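Local coordinates for xanthomonas outer protein D (Xanthomonas euvesicatoria, PDB 2OIX), which is a type III secreted effector whose C-terminal cysteine protease domain, of Clan CE, removes SUMO from proteins, at residues S3-G8 against P169-I174; T39-A44 against A50-L55; I64-I69 against T142-L147; N73-L78 against P102-L107. The protein carries 1 engineered substitution. All blocks are in the same frame, centred on the assembly; numbering follows the deposited sequence.

Interaction 1 of 4, residues S3-G8 against P169-I174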
loop_
_atom_site.group_PDB
_atom_site.type_symbol
_atom_site.label_atom_id
_atom_site.label_comp_id
_atom_site.label_asym_id
_atom_site.label_seq_id
_atom_site.Cartn_x
_atom_site.Cartn_y
_atom_site.Cartn_z
ATOM N N SER A 3 13.144 -15.877 -2.930
ATOM C CA SER A 3 12.435 -15.589 -4.168
ATOM C C SER A 3 11.646 -14.299 -3.959
ATOM O O SER A 3 11.455 -13.864 -2.818
ATOM C CB SER A 3 11.484 -16.738 -4.521
ATOM O OG SER A 3 10.368 -16.783 -3.634
ATOM N N TRP A 4 11.179 -13.690 -5.043
ATOM C CA TRP A 4 10.415 -12.461 -4.911
ATOM C C TRP A 4 8.908 -12.678 -5.032
ATOM O O TRP A 4 8.454 -13.651 -5.641
ATOM C CB TRP A 4 10.934 -11.365 -5.854
ATOM C CG TRP A 4 10.743 -11.615 -7.325
ATOM C CD1 TRP A 4 9.704 -11.168 -8.114
ATOM C CD2 TRP A 4 11.623 -12.341 -8.201
ATOM N NE1 TRP A 4 9.891 -11.580 -9.421
ATOM C CE2 TRP A 4 11.053 -12.306 -9.498
ATOM C CE3 TRP A 4 12.835 -13.026 -8.013
ATOM C CZ2 TRP A 4 11.655 -12.923 -10.598
ATOM C CZ3 TRP A 4 13.435 -13.640 -9.111
ATOM C CH2 TRP A 4 12.840 -13.586 -10.387
ATOM N N LEU A 5 8.151 -11.788 -4.399
ATOM C CA LEU A 5 6.692 -11.817 -4.446
ATOM C C LEU A 5 6.170 -11.206 -5.744
ATOM O O LEU A 5 6.689 -10.185 -6.195
ATOM C CB LEU A 5 6.093 -11.065 -3.244
ATOM C CG LEU A 5 6.297 -11.644 -1.838
ATOM C CD1 LEU A 5 5.332 -10.950 -0.853
ATOM C CD2 LEU A 5 6.162 -13.154 -1.742
ATOM N N LEU A 6 5.166 -11.854 -6.346
ATOM C CA LEU A 6 4.468 -11.348 -7.547
ATOM C C LEU A 6 3.189 -10.602 -7.144
ATOM O O LEU A 6 2.779 -10.681 -5.992
ATOM C CB LEU A 6 4.106 -12.512 -8.468
ATOM C CG LEU A 6 5.231 -13.491 -8.838
ATOM C CD1 LEU A 6 4.735 -14.553 -9.823
ATOM C CD2 LEU A 6 6.425 -12.783 -9.425
ATOM N N ASP A 7 2.565 -9.910 -8.087
ATOM C CA ASP A 7 1.299 -9.191 -7.843
ATOM C C ASP A 7 0.282 -10.123 -7.165
ATOM O O ASP A 7 -0.404 -9.704 -6.241
ATOM C CB ASP A 7 0.698 -8.689 -9.165
ATOM C CG ASP A 7 1.566 -7.628 -9.857
ATOM O OD1 ASP A 7 1.494 -6.421 -9.494
ATOM O OD2 ASP A 7 2.302 -8.008 -10.806
ATOM N N GLY A 8 0.181 -11.363 -7.682
ATOM C CA GLY A 8 -0.721 -12.402 -7.163
ATOM C C GLY A 8 -0.511 -12.820 -5.713
ATOM O O GLY A 8 -1.462 -13.190 -5.028
ATOM N N PRO A 169 9.454 -7.935 9.090
ATOM C CA PRO A 169 8.842 -8.836 8.127
ATOM C C PRO A 169 9.465 -10.205 8.248
ATOM O O PRO A 169 10.646 -10.324 8.558
ATOM C CB PRO A 169 9.240 -8.238 6.773
ATOM C CG PRO A 169 9.709 -6.852 7.075
ATOM C CD PRO A 169 10.292 -6.920 8.430
ATOM N N ASP A 170 8.673 -11.236 7.981
ATOM C CA ASP A 170 9.180 -12.608 8.014
ATOM C C ASP A 170 8.590 -13.411 6.870
ATOM O O ASP A 170 7.380 -13.423 6.674
ATOM C CB ASP A 170 8.860 -13.271 9.355
ATOM C CG ASP A 170 7.387 -13.164 9.719
ATOM O OD1 ASP A 170 7.068 -12.516 10.738
ATOM O OD2 ASP A 170 6.549 -13.735 8.986
ATOM N N ARG A 171 9.436 -14.110 6.124
ATOM C CA ARG A 171 8.907 -14.825 4.979
ATOM C C ARG A 171 7.974 -15.932 5.476
ATOM O O ARG A 171 6.890 -16.131 4.926
ATOM C CB ARG A 171 10.028 -15.338 4.083
ATOM C CG ARG A 171 9.564 -16.009 2.807
ATOM C CD ARG A 171 8.529 -15.187 2.008
ATOM N NE ARG A 171 8.673 -15.500 0.588
ATOM C CZ ARG A 171 9.226 -14.690 -0.312
ATOM N NH1 ARG A 171 9.662 -13.472 0.028
ATOM N NH2 ARG A 171 9.317 -15.094 -1.565
ATOM N N GLY A 172 8.392 -16.584 6.562
ATOM C CA GLY A 172 7.642 -17.650 7.230
ATOM C C GLY A 172 6.146 -17.478 7.444
ATOM O O GLY A 172 5.358 -18.295 6.969
ATOM N N LEU A 173 5.741 -16.435 8.168
ATOM C CA LEU A 173 4.320 -16.276 8.501
ATOM C C LEU A 173 3.533 -15.792 7.280
ATOM O O LEU A 173 2.338 -16.055 7.155
ATOM C CB LEU A 173 4.113 -15.343 9.710
ATOM C CG LEU A 173 2.712 -14.733 9.914
ATOM C CD1 LEU A 173 1.796 -15.649 10.727
ATOM C CD2 LEU A 173 2.770 -13.333 10.541
ATOM N N ILE A 174 4.218 -15.102 6.380
ATOM C CA ILE A 174 3.623 -14.754 5.097
ATOM C C ILE A 174 3.322 -16.034 4.310
ATOM O O ILE A 174 2.211 -16.215 3.824
ATOM C CB ILE A 174 4.495 -13.761 4.284
ATOM C CG1 ILE A 174 4.342 -12.344 4.865
ATOM C CG2 ILE A 174 4.042 -13.705 2.805
ATOM C CD1 ILE A 174 5.384 -11.351 4.396
#
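The guanidinium group of R171 has the CD2 methyl of L5 over the centre of one face, 3.6 Å above the plane, while S3 O and W4 N lie round its edge. R171 NH2 donates to S3 O at 2.8 Å, but the bond is bent, with an N-H...O angle of 140°. NH2 stands well above the carbonyl plane of S3 rather than in it, and the oxygen is itself tilted out of the guanidinium plane. S3 OG also comes within 2.9 Å of R171 NH2, so the backbone and side-chain oxygens of one residue crowd the same nitrogen. With chi1 at -176°, R171 sends CG away from its own backbone N, and the bend about CB-CG carries the charged end across to the N-terminal segment. L5 runs past it in the opposite direction. The helix bearing R171 is N-capped by D170, whose OD2 accepts from L173 N at 2.9 Å. R171 NH1 has a second partner in D138, with which it forms a salt bridge, so this group joins the extended N terminus to helices 136-153 and 171-179, while L5 packs against L141 of the former and L10 of helix 7-20.

Interaction 2 of 4, residues T39-A44 against A50-L55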
loop_
_atom_site.group_PDB
_atom_site.type_symbol
_atom_site.label_atom_id
_atom_site.label_comp_id
_atom_site.label_asym_id
_atom_site.label_seq_id
_atom_site.Cartn_x
_atom_site.Cartn_y
_atom_site.Cartn_z
ATOM N N THR A 39 -0.840 0.037 -11.154
ATOM C CA THR A 39 -0.025 0.214 -12.349
ATOM C C THR A 39 -0.858 0.860 -13.480
ATOM O O THR A 39 -0.402 1.751 -14.195
ATOM C CB THR A 39 0.579 -1.152 -12.765
ATOM O OG1 THR A 39 1.406 -1.649 -11.697
ATOM C CG2 THR A 39 1.407 -1.040 -14.054
ATOM N N MET A 40 -2.110 0.444 -13.596
ATOM C CA MET A 40 -3.000 0.932 -14.629
ATOM C C MET A 40 -3.379 2.424 -14.561
ATOM O O MET A 40 -3.818 2.988 -15.564
ATOM C CB MET A 40 -4.261 0.085 -14.649
ATOM C CG MET A 40 -4.134 -1.235 -15.412
ATOM S SD MET A 40 -5.567 -2.202 -14.901
ATOM C CE MET A 40 -6.905 -1.096 -15.440
ATOM N N LEU A 41 -3.222 3.065 -13.398
ATOM C CA LEU A 41 -3.443 4.530 -13.304
ATOM C C LEU A 41 -2.592 5.282 -14.347
ATOM O O LEU A 41 -2.991 6.342 -14.881
ATOM C CB LEU A 41 -3.145 5.035 -11.879
ATOM C CG LEU A 41 -4.044 4.610 -10.700
ATOM C CD1 LEU A 41 -3.355 4.975 -9.364
ATOM C CD2 LEU A 41 -5.468 5.180 -10.749
ATOM N N SER A 42 -1.426 4.721 -14.652
ATOM C CA SER A 42 -0.467 5.328 -15.576
ATOM C C SER A 42 -0.614 4.851 -17.030
ATOM O O SER A 42 0.023 5.397 -17.930
ATOM C CB SER A 42 0.952 5.054 -15.078
ATOM O OG SER A 42 1.153 5.633 -13.808
ATOM N N SER A 43 -1.449 3.832 -17.247
ATOM C CA SER A 43 -1.621 3.186 -18.560
ATOM C C SER A 43 -1.853 4.198 -19.684
ATOM O O SER A 43 -2.361 5.300 -19.437
ATOM C CB SER A 43 -2.779 2.182 -18.496
ATOM O OG SER A 43 -3.196 1.745 -19.791
ATOM N N ALA A 44 -1.477 3.838 -20.915
ATOM C CA ALA A 44 -1.687 4.758 -22.069
ATOM C C ALA A 44 -3.086 4.632 -22.666
ATOM O O ALA A 44 -3.646 5.611 -23.213
ATOM C CB ALA A 44 -0.630 4.560 -23.147
ATOM N N ALA A 50 -8.969 5.096 -16.739
ATOM C CA ALA A 50 -10.278 5.502 -16.227
ATOM C C ALA A 50 -10.845 4.465 -15.270
ATOM O O ALA A 50 -11.309 4.804 -14.180
ATOM C CB ALA A 50 -11.258 5.762 -17.392
ATOM N N ARG A 51 -10.796 3.199 -15.683
ATOM C CA ARG A 51 -11.224 2.088 -14.839
ATOM C C ARG A 51 -10.457 2.128 -13.525
ATOM O O ARG A 51 -11.046 1.975 -12.467
ATOM C CB ARG A 51 -11.028 0.742 -15.554
ATOM C CG ARG A 51 -11.351 -0.506 -14.710
ATOM C CD ARG A 51 -11.036 -1.806 -15.487
ATOM N NE ARG A 51 -11.129 -3.034 -14.682
ATOM C CZ ARG A 51 -10.169 -3.490 -13.867
ATOM N NH1 ARG A 51 -9.031 -2.816 -13.707
ATOM N NH2 ARG A 51 -10.357 -4.614 -13.182
ATOM N N ALA A 52 -9.148 2.348 -13.612
ATOM C CA ALA A 52 -8.265 2.326 -12.424
ATOM C C ALA A 52 -8.639 3.479 -11.518
ATOM O O ALA A 52 -8.758 3.312 -10.310
ATOM C CB ALA A 52 -6.795 2.405 -12.827
ATOM N N GLN A 53 -8.864 4.658 -12.108
ATOM C CA GLN A 53 -9.352 5.801 -11.351
ATOM C C GLN A 53 -10.678 5.521 -10.610
ATOM O O GLN A 53 -10.830 5.950 -9.468
ATOM C CB GLN A 53 -9.454 7.039 -12.269
ATOM C CG GLN A 53 -8.069 7.623 -12.474
ATOM C CD GLN A 53 -7.972 8.696 -13.524
ATOM O OE1 GLN A 53 -8.800 8.785 -14.450
ATOM N NE2 GLN A 53 -6.945 9.535 -13.394
ATOM N N ARG A 54 -11.597 4.766 -11.220
ATOM C CA ARG A 54 -12.892 4.416 -10.593
ATOM C C ARG A 54 -12.736 3.448 -9.431
ATOM O O ARG A 54 -13.403 3.595 -8.392
ATOM C CB ARG A 54 -13.832 3.771 -11.610
ATOM C CG ARG A 54 -14.161 4.623 -12.816
ATOM C CD ARG A 54 -15.121 3.869 -13.762
ATOM N NE ARG A 54 -15.034 4.374 -15.135
ATOM C CZ ARG A 54 -14.655 3.643 -16.180
ATOM N NH1 ARG A 54 -14.353 2.349 -16.038
ATOM N NH2 ARG A 54 -14.605 4.206 -17.383
ATOM N N LEU A 55 -11.876 2.443 -9.633
ATOM C CA LEU A 55 -11.656 1.385 -8.667
ATOM C C LEU A 55 -10.888 1.857 -7.457
ATOM O O LEU A 55 -11.003 1.251 -6.409
ATOM C CB LEU A 55 -10.922 0.202 -9.302
ATOM C CG LEU A 55 -11.758 -0.634 -10.278
ATOM C CD1 LEU A 55 -10.854 -1.531 -11.079
ATOM C CD2 LEU A 55 -12.795 -1.460 -9.534
#
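M40, next after T39 on the segment from helix 35-40, turns its CB toward A52, and M40 CB meets A52 CB at 3.9 Å. Its chain then bends about the CG-SD bond (chi3 60°), so that CE arrives at the edge of the R51 guanidinium, 3.2 Å from R51 NH1, where the two long side chains cross obliquely. R51 is extended from CG to NE, and its guanidinium is backed on one face by CD1 of L55, one turn further along the same helix. L41 comes next. Its backbone N and its CD2 both lie near A52 CB, with CD2 at 3.7 Å from that methyl, and CD2 continues to Q53, 4.0 Å from its CG. The amide of Q53 leads off to H114 O, which accepts from NE2. M40 to S43 form a type I beta turn, closed by a 3.0 Å bond from S43 N to M40 O. S43 OG is bonded to Q48 and L41 O to Q49, both in the first turn of the next helix. Two consecutive helices, 35-40 and 46-57, are thus packed together across a short connection in the Ulp1-type protease domain, with A52 CB at the point of contact.

Interaction 3 of 4, residues I64-I69 against T142-L147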
loop_
_atom_site.group_PDB
_atom_site.type_symbol
_atom_site.label_atom_id
_atom_site.label_comp_id
_atom_site.label_asym_id
_atom_site.label_seq_id
_atom_site.Cartn_x
_atom_site.Cartn_y
_atom_site.Cartn_z
ATOM N N ILE A 64 -9.178 5.101 3.289
ATOM C CA ILE A 64 -7.784 4.791 3.673
ATOM C C ILE A 64 -7.308 3.678 2.745
ATOM O O ILE A 64 -7.714 2.570 2.868
ATOM C CB ILE A 64 -7.614 4.402 5.139
ATOM C CG1 ILE A 64 -7.999 5.569 6.044
ATOM C CG2 ILE A 64 -6.146 4.046 5.424
ATOM C CD1 ILE A 64 -8.000 5.307 7.501
ATOM N N VAL A 65 -6.454 4.006 1.795
ATOM C CA VAL A 65 -6.163 3.090 0.695
ATOM C C VAL A 65 -4.688 2.749 0.726
ATOM O O VAL A 65 -3.833 3.691 0.770
ATOM C CB VAL A 65 -6.502 3.779 -0.653
ATOM C CG1 VAL A 65 -6.267 2.854 -1.821
ATOM C CG2 VAL A 65 -7.982 4.209 -0.663
ATOM N N PHE A 66 -4.392 1.436 0.744
ATOM C CA PHE A 66 -3.048 0.864 0.646
ATOM C C PHE A 66 -2.731 0.476 -0.781
ATOM O O PHE A 66 -3.352 -0.454 -1.331
ATOM C CB PHE A 66 -2.939 -0.371 1.590
ATOM C CG PHE A 66 -3.247 -0.010 2.989
ATOM C CD1 PHE A 66 -2.206 0.292 3.881
ATOM C CD2 PHE A 66 -4.597 0.144 3.409
ATOM C CE1 PHE A 66 -2.502 0.736 5.206
ATOM C CE2 PHE A 66 -4.885 0.545 4.707
ATOM C CZ PHE A 66 -3.824 0.813 5.617
ATOM N N LEU A 67 -1.748 1.156 -1.370
ATOM C CA LEU A 67 -1.420 0.978 -2.781
ATOM C C LEU A 67 -0.030 0.419 -2.919
ATOM O O LEU A 67 0.958 1.133 -2.665
ATOM C CB LEU A 67 -1.440 2.328 -3.501
ATOM C CG LEU A 67 -2.789 3.084 -3.390
ATOM C CD1 LEU A 67 -2.622 4.470 -2.825
ATOM C CD2 LEU A 67 -3.467 3.198 -4.721
ATOM N N PRO A 68 0.070 -0.878 -3.254
ATOM C CA PRO A 68 1.401 -1.459 -3.459
ATOM C C PRO A 68 1.924 -0.883 -4.794
ATOM O O PRO A 68 1.196 -0.856 -5.794
ATOM C CB PRO A 68 1.140 -2.959 -3.525
ATOM C CG PRO A 68 -0.304 -3.146 -2.940
ATOM C CD PRO A 68 -1.004 -1.878 -3.438
ATOM N N ILE A 69 3.160 -0.395 -4.767
ATOM C CA ILE A 69 3.810 0.216 -5.923
ATOM C C ILE A 69 4.847 -0.790 -6.475
ATOM O O ILE A 69 5.833 -1.025 -5.831
ATOM C CB ILE A 69 4.474 1.549 -5.527
ATOM C CG1 ILE A 69 3.476 2.521 -4.853
ATOM C CG2 ILE A 69 5.114 2.230 -6.752
ATOM C CD1 ILE A 69 2.259 2.856 -5.630
ATOM N N THR A 142 3.845 -6.671 5.451
ATOM C CA THR A 142 3.952 -6.352 6.855
ATOM C C THR A 142 3.517 -4.936 7.190
ATOM O O THR A 142 2.773 -4.767 8.161
ATOM C CB THR A 142 5.386 -6.597 7.388
ATOM O OG1 THR A 142 5.837 -7.870 6.922
ATOM C CG2 THR A 142 5.380 -6.555 8.926
ATOM N N GLY A 143 3.935 -3.948 6.396
ATOM C CA GLY A 143 3.507 -2.572 6.633
ATOM C C GLY A 143 1.980 -2.411 6.528
ATOM O O GLY A 143 1.340 -1.724 7.376
ATOM N N ILE A 144 1.381 -3.086 5.543
ATOM C CA ILE A 144 -0.071 -3.023 5.365
ATOM C C ILE A 144 -0.800 -3.557 6.592
ATOM O O ILE A 144 -1.711 -2.890 7.098
ATOM C CB ILE A 144 -0.516 -3.763 4.074
ATOM C CG1 ILE A 144 -0.063 -2.967 2.807
ATOM C CG2 ILE A 144 -2.046 -3.974 4.107
ATOM C CD1 ILE A 144 -0.262 -3.734 1.509
ATOM N N GLU A 145 -0.339 -4.706 7.065
ATOM C CA GLU A 145 -0.908 -5.480 8.186
ATOM C C GLU A 145 -0.845 -4.701 9.525
ATOM O O GLU A 145 -1.845 -4.579 10.234
ATOM C CB GLU A 145 -0.135 -6.785 8.324
ATOM C CG GLU A 145 -0.526 -7.638 9.530
ATOM C CD GLU A 145 -1.514 -8.730 9.183
ATOM O OE1 GLU A 145 -1.777 -8.901 7.964
ATOM O OE2 GLU A 145 -2.003 -9.432 10.118
ATOM N N VAL A 146 0.346 -4.192 9.835
ATOM C CA VAL A 146 0.615 -3.323 10.979
ATOM C C VAL A 146 -0.254 -2.086 10.941
ATOM O O VAL A 146 -0.905 -1.772 11.926
ATOM C CB VAL A 146 2.097 -2.907 10.996
ATOM C CG1 VAL A 146 2.371 -1.891 12.076
ATOM C CG2 VAL A 146 2.993 -4.164 11.271
ATOM N N LEU A 147 -0.238 -1.383 9.812
ATOM C CA LEU A 147 -1.015 -0.148 9.711
ATOM C C LEU A 147 -2.558 -0.402 9.749
ATOM O O LEU A 147 -3.299 0.353 10.417
ATOM C CB LEU A 147 -0.587 0.624 8.464
ATOM C CG LEU A 147 0.805 1.280 8.397
ATOM C CD1 LEU A 147 0.850 2.123 7.019
ATOM C CD2 LEU A 147 0.997 2.267 9.568
#
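F66 on strand 64-69 faces I144 on helix 142-147; the two segments run almost exactly antiparallel, at 170°, with their axes 10.0 Å apart. This is the packing of the long helix 136-153 on the central mixed sheet of the Ulp1-type protease fold. The contact is wholly apolar and buried, without a hydrogen bond between the segments. F66 supplies most of it from the strand side. With CG beside the backbone N (chi1 -57°), its ring turns its CD1-CE1 side to the helix, CD1 meeting I144 and CE1 meeting L147, one turn further on. The leucine comes to the ring edge: L147 CB stands 3.8 Å from F66 CE1, and L147 CD1 lies 4.1 Å from the same ring carbon. I144 approaches the ring obliquely; the isoleucine and phenylalanine lie alongside, pointing opposite ways, with I144 CG1 4.1 Å from F66 CB. On the sheet side F66 also meets the ring of F32, from the parallel neighbouring strand, at an interplanar angle of about 55°. Helix 7-20 completes the layer, with L17 and T14 touching I144 and L10 touching P68. The isoleucine spans two strand residues: I144 CG1 is 4.0 Å from F66 CD1, and I144 CD1 is 4.5 Å from P68 CG.

Interaction 4 of 4, residues N73-L78 against P102-L107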
loop_
_atom_site.group_PDB
_atom_site.type_symbol
_atom_site.label_atom_id
_atom_site.label_comp_id
_atom_site.label_asym_id
_atom_site.label_seq_id
_atom_site.Cartn_x
_atom_site.Cartn_y
_atom_site.Cartn_z
ATOM N N ASN A 73 9.520 -6.600 -11.787
ATOM C CA ASN A 73 10.690 -7.466 -11.578
ATOM C C ASN A 73 11.871 -6.769 -10.924
ATOM O O ASN A 73 13.023 -7.176 -11.119
ATOM C CB ASN A 73 11.161 -8.100 -12.892
ATOM C CG ASN A 73 10.037 -8.720 -13.670
ATOM O OD1 ASN A 73 9.213 -8.011 -14.255
ATOM N ND2 ASN A 73 9.998 -10.052 -13.697
ATOM N N ALA A 74 11.598 -5.725 -10.153
ATOM C CA ALA A 74 12.681 -4.935 -9.581
ATOM C C ALA A 74 12.498 -4.665 -8.082
ATOM O O ALA A 74 13.418 -4.907 -7.290
ATOM C CB ALA A 74 12.872 -3.600 -10.369
ATOM N N HIS A 75 11.325 -4.180 -7.682
ATOM C CA HIS A 75 11.180 -3.654 -6.327
ATOM C C HIS A 75 9.719 -3.412 -5.980
ATOM O O HIS A 75 8.906 -3.270 -6.887
ATOM C CB HIS A 75 11.983 -2.344 -6.219
ATOM C CG HIS A 75 12.065 -1.779 -4.837
ATOM N ND1 HIS A 75 12.390 -2.536 -3.736
ATOM C CD2 HIS A 75 11.893 -0.511 -4.381
ATOM C CE1 HIS A 75 12.414 -1.763 -2.666
ATOM N NE2 HIS A 75 12.118 -0.530 -3.032
ATOM N N TRP A 76 9.395 -3.428 -4.681
ATOM C CA TRP A 76 8.069 -3.036 -4.169
ATOM C C TRP A 76 8.186 -1.925 -3.110
ATOM O O TRP A 76 9.086 -1.944 -2.278
ATOM C CB TRP A 76 7.374 -4.170 -3.437
ATOM C CG TRP A 76 6.855 -5.306 -4.288
ATOM C CD1 TRP A 76 7.450 -6.516 -4.476
ATOM C CD2 TRP A 76 5.650 -5.320 -5.036
ATOM N NE1 TRP A 76 6.683 -7.312 -5.325
ATOM C CE2 TRP A 76 5.558 -6.600 -5.666
ATOM C CE3 TRP A 76 4.615 -4.382 -5.232
ATOM C CZ2 TRP A 76 4.484 -6.960 -6.470
ATOM C CZ3 TRP A 76 3.528 -4.754 -6.060
ATOM C CH2 TRP A 76 3.483 -6.023 -6.660
ATOM N N SER A 77 7.213 -1.023 -3.075
ATOM C CA SER A 77 7.087 -0.130 -1.935
ATOM C C SER A 77 5.570 0.089 -1.688
ATOM O O SER A 77 4.710 -0.478 -2.398
ATOM C CB SER A 77 7.814 1.163 -2.204
ATOM O OG SER A 77 7.186 1.785 -3.309
ATOM N N LEU A 78 5.259 0.909 -0.693
ATOM C CA LEU A 78 3.903 1.086 -0.276
ATOM C C LEU A 78 3.539 2.551 -0.229
ATOM O O LEU A 78 4.222 3.378 0.452
ATOM C CB LEU A 78 3.706 0.520 1.099
ATOM C CG LEU A 78 2.322 0.724 1.732
ATOM C CD1 LEU A 78 1.213 0.077 0.851
ATOM C CD2 LEU A 78 2.294 0.217 3.208
ATOM N N PRO A 102 15.656 6.784 -8.036
ATOM C CA PRO A 102 14.580 7.771 -8.335
ATOM C C PRO A 102 13.346 7.127 -8.938
ATOM O O PRO A 102 12.244 7.673 -8.800
ATOM C CB PRO A 102 15.220 8.763 -9.325
ATOM C CG PRO A 102 16.508 8.095 -9.800
ATOM C CD PRO A 102 16.866 6.988 -8.848
ATOM N N GLN A 103 13.483 5.941 -9.535
ATOM C CA GLN A 103 12.308 5.350 -10.180
ATOM C C GLN A 103 11.167 5.054 -9.201
ATOM O O GLN A 103 10.014 5.356 -9.507
ATOM C CB GLN A 103 12.593 4.139 -11.104
ATOM C CG GLN A 103 11.366 3.905 -12.057
ATOM C CD GLN A 103 11.486 2.775 -13.068
ATOM O OE1 GLN A 103 12.580 2.453 -13.548
ATOM N NE2 GLN A 103 10.339 2.150 -13.395
ATOM N N GLN A 104 11.487 4.512 -8.034
ATOM C CA GLN A 104 10.429 4.070 -7.092
ATOM C C GLN A 104 9.516 5.208 -6.611
ATOM O O GLN A 104 8.278 5.098 -6.665
ATOM C CB GLN A 104 11.057 3.320 -5.899
ATOM C CG GLN A 104 9.989 2.494 -5.141
ATOM C CD GLN A 104 9.541 1.221 -5.902
ATOM O OE1 GLN A 104 10.176 0.804 -6.852
ATOM N NE2 GLN A 104 8.487 0.587 -5.430
ATOM N N ARG A 105 10.121 6.322 -6.178
ATOM C CA ARG A 105 9.318 7.441 -5.731
ATOM C C ARG A 105 8.570 8.075 -6.912
ATOM O O ARG A 105 7.452 8.524 -6.742
ATOM C CB ARG A 105 10.168 8.470 -4.988
ATOM C CG ARG A 105 9.428 9.711 -4.573
ATOM C CD ARG A 105 8.285 9.491 -3.578
ATOM N NE ARG A 105 7.518 10.732 -3.479
ATOM C CZ ARG A 105 7.527 11.570 -2.441
ATOM N NH1 ARG A 105 8.224 11.312 -1.338
ATOM N NH2 ARG A 105 6.807 12.668 -2.509
ATOM N N TYR A 106 9.177 8.064 -8.099
ATOM C CA TYR A 106 8.487 8.472 -9.322
ATOM C C TYR A 106 7.179 7.696 -9.555
ATOM O O TYR A 106 6.140 8.289 -9.823
ATOM C CB TYR A 106 9.425 8.320 -10.515
ATOM C CG TYR A 106 8.761 8.605 -11.838
ATOM C CD1 TYR A 106 8.333 9.896 -12.153
ATOM C CD2 TYR A 106 8.577 7.592 -12.776
ATOM C CE1 TYR A 106 7.730 10.186 -13.375
ATOM C CE2 TYR A 106 7.970 7.869 -14.011
ATOM C CZ TYR A 106 7.545 9.168 -14.285
ATOM O OH TYR A 106 6.962 9.449 -15.499
ATOM N N LEU A 107 7.249 6.371 -9.467
ATOM C CA LEU A 107 6.073 5.513 -9.607
ATOM C C LEU A 107 5.025 5.896 -8.542
ATOM O O LEU A 107 3.874 6.069 -8.895
ATOM C CB LEU A 107 6.456 4.020 -9.490
ATOM C CG LEU A 107 7.345 3.438 -10.607
ATOM C CD1 LEU A 107 7.777 2.005 -10.296
ATOM C CD2 LEU A 107 6.572 3.486 -11.921
#
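Q104 of helix 102-114 reaches into strand 75-82 between H75 and S77, beside a classic beta bulge in which A74 and H75 both face Q71 of the neighbouring strand. From CB, which is directed at the strand, the chain bends at the next bond (chi2 74°), bringing CG between the two residues, 3.4 Å from S77 OG and 3.6 Å from H75 CD2. CD follows at 3.3 Å from the same CD2. There the tip divides. OE1 lies at the edge of the imidazole, 3.3 Å from H75 CD2, and accepts a hydrogen bond from Q71 NE2; the ring and amide planes stand 69° apart. NE2 turns to the other residue and gives S77 OG a nearly straight bond of 2.8 Å (174°), with the oxygen in the amide plane. Both ends of the carboxamide are thus held, which fixes its rotation, and S77 OG is bonded to H93 NE2 as well. The amide flanks a probable active site: H75 NE2 is hydrogen-bonded to D95, and the histidine touches engineered A136, an arrangement consistent with the His-Asp-Cys triad of Clan CE proteases with its cysteine replaced. W76, between H75 and S77 in sequence, points away from helix 102-114 and touches helices 7-20 and 136-153. Q104 NE2 also lies 3.1 Å from the backbone N of S77; as both are donors, they do not bond.

Starting from the N terminus, interaction 1 joins the first residues to the C-terminal helix and so encloses the other three. Interaction 2 closes a short local loop early in the chain and is finished before interactions 3 and 4 begin. Interaction 3 ties the strand at 64-69 to helix 136-153, and interaction 4, from the next strand to helix 102-114, falls within that span. No two contacts cross along the chain. Interactions 3 and 4 share the sheet, joined by the backbone bond from I69 to S77 between neighbouring strands. Interaction 1 reaches interaction 4 through L5 and W76, whereas interaction 2 stands apart, touching none of the others.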